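Local structure of tryptophanyl-tRNA synthetase (Aeropyrum pernix, 3A04) at residues Phe77-Lys82 with Ala107-Glu112. The protein catalyses the ATP-dependent attachment of L-tryptophan to tRNA(Trp), releasing AMP and diphosphate, as a class I aminoacyl-tRNA synthetase. Numbering follows the deposited sequence.
Sequences FMPSGK and AIADAE
Phe77 and Ile108 form a parallel bridge at the ends of neighbouring strands, fixed by two backbone hydrogen bonds. Phe77 N donates to Ala107 O at 2.9 Å, and Ala109 N returns a straighter bond to Phe77 O at 2.8 Å (171°). Ile108 CA adds a CA-H...O contact to the same carbonyl. Both bridge side chains share one face of the sheet, where helix 121-139 covers them, a place suited to bulky apolar residues. Asp110 OD2 instead bonds outside the pair, in a salt bridge with Arg121 and a hydrogen bond with Thr152.

Beyond the bridge the contacts are van der Waals, mostly of aliphatic groups. Pro79 lays CG against Ile108 CG2 at 4.0 Å and CD near Ala109 O. Ala109, N-cap of helix 110-115, suits its place by being small: its CB lies 3.6 Å from Phe77 O. Met78 CB points away, but chi1 of 174° and bends at chi2 and chi3 fold the flexible chain back, setting CE on Glu112 CG (3.7 Å), across that extended aliphatic stem at about a right angle. Replacing Glu112 by alanine removes CG and the carboxylate and would probably open a gap beside the Met78 methyl.

These are the C-terminal ends of two adjacent parallel strands in the Rossmann-type catalytic domain of a class I synthetase, where the 'HIGH' region, which serves ATP binding in this class, starts at Pro79 and leads toward helix 85-99.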
loop_
_atom_site.group_PDB
_atom_site.type_symbol
_atom_site.label_atom_id
_atom_site.label_comp_id
_atom_site.label_asym_id
_atom_site.label_seq_id
_atom_site.Cartn_x
_atom_site.Cartn_y
_atom_site.Cartn_z
ATOM N N PHE A 77 5.970 11.452 12.889
ATOM C CA PHE A 77 5.160 12.653 13.236
ATOM C C PHE A 77 4.097 12.846 12.159
ATOM O O PHE A 77 4.348 12.739 10.921
ATOM C CB PHE A 77 6.005 13.943 13.298
ATOM C CG PHE A 77 6.988 13.971 14.445
ATOM C CD1 PHE A 77 8.237 13.427 14.299
ATOM C CD2 PHE A 77 6.601 14.436 15.686
ATOM C CE1 PHE A 77 9.135 13.315 15.387
ATOM C CE2 PHE A 77 7.570 14.432 16.808
ATOM C CZ PHE A 77 8.776 13.851 16.633
ATOM N N MET A 78 2.909 13.101 12.645
ATOM C CA MET A 78 1.729 13.520 11.876
ATOM C C MET A 78 1.857 15.014 11.588
ATOM O O MET A 78 1.927 15.821 12.558
ATOM C CB MET A 78 0.458 13.229 12.712
ATOM C CG MET A 78 -0.877 13.772 12.076
ATOM S SD MET A 78 -1.152 13.290 10.353
ATOM C CE MET A 78 -1.297 11.542 10.584
ATOM N N PRO A 79 1.937 15.410 10.294
ATOM C CA PRO A 79 2.125 16.858 9.991
ATOM C C PRO A 79 0.806 17.601 10.007
ATOM O O PRO A 79 0.304 17.952 8.960
ATOM C CB PRO A 79 2.697 16.861 8.587
ATOM C CG PRO A 79 2.044 15.585 7.912
ATOM C CD PRO A 79 2.076 14.572 9.072
ATOM N N SER A 80 0.256 17.821 11.207
ATOM C CA SER A 80 -1.001 18.457 11.373
ATOM C C SER A 80 -0.812 19.390 12.587
ATOM O O SER A 80 -0.317 18.911 13.633
ATOM C CB SER A 80 -1.997 17.388 11.842
ATOM O OG SER A 80 -3.289 17.975 11.855
ATOM N N GLY A 81 -1.239 20.662 12.485
ATOM C CA GLY A 81 -1.209 21.544 13.666
ATOM C C GLY A 81 0.184 21.936 14.077
ATOM O O GLY A 81 1.164 21.658 13.381
ATOM N N LYS A 82 0.340 22.597 15.220
ATOM C CA LYS A 82 1.645 23.173 15.481
ATOM C C LYS A 82 2.461 22.278 16.398
ATOM O O LYS A 82 1.882 21.492 17.200
ATOM C CB LYS A 82 1.471 24.581 16.101
ATOM C CG LYS A 82 0.735 25.581 15.124
ATOM C CD LYS A 82 0.979 27.048 15.467
ATOM C CE LYS A 82 0.086 27.491 16.582
ATOM N NZ LYS A 82 -0.160 29.025 16.568
ATOM N N ALA A 107 10.125 9.720 10.454
ATOM C CA ALA A 107 9.154 9.562 9.384
ATOM C C ALA A 107 8.118 10.696 9.497
ATOM O O ALA A 107 7.629 10.993 10.597
ATOM C CB ALA A 107 8.425 8.200 9.524
ATOM N N ILE A 108 7.788 11.300 8.358
ATOM C CA ILE A 108 6.635 12.160 8.220
ATOM C C ILE A 108 5.465 11.397 7.677
ATOM O O ILE A 108 5.476 10.912 6.521
ATOM C CB ILE A 108 6.984 13.369 7.308
ATOM C CG1 ILE A 108 8.263 14.077 7.795
ATOM C CG2 ILE A 108 5.730 14.254 7.079
ATOM C CD1 ILE A 108 8.141 14.888 9.216
ATOM N N ALA A 109 4.405 11.308 8.495
ATOM C CA ALA A 109 3.181 10.578 8.120
ATOM C C ALA A 109 2.257 11.256 7.181
ATOM O O ALA A 109 1.082 11.371 7.486
ATOM C CB ALA A 109 2.425 10.103 9.462
ATOM N N ASP A 110 2.765 11.732 6.006
ATOM C CA ASP A 110 1.930 12.472 5.079
ATOM C C ASP A 110 0.918 11.622 4.317
ATOM O O ASP A 110 -0.109 12.141 3.882
ATOM C CB ASP A 110 2.813 13.273 4.037
ATOM C CG ASP A 110 3.509 12.352 3.004
ATOM O OD1 ASP A 110 4.128 11.310 3.387
ATOM O OD2 ASP A 110 3.531 12.701 1.765
ATOM N N ALA A 111 1.164 10.293 4.162
ATOM C CA ALA A 111 0.180 9.430 3.561
ATOM C C ALA A 111 -1.066 9.302 4.517
ATOM O O ALA A 111 -2.246 9.475 4.118
ATOM C CB ALA A 111 0.836 7.995 3.300
ATOM N N GLU A 112 -0.788 9.064 5.780
ATOM C CA GLU A 112 -1.873 9.005 6.767
ATOM C C GLU A 112 -2.599 10.352 6.867
ATOM O O GLU A 112 -3.862 10.394 6.960
ATOM C CB GLU A 112 -1.329 8.574 8.120
ATOM C CG GLU A 112 -2.451 8.336 9.129
ATOM C CD GLU A 112 -1.927 7.844 10.497
ATOM O OE1 GLU A 112 -0.746 7.399 10.603
ATOM O OE2 GLU A 112 -2.756 7.835 11.433
#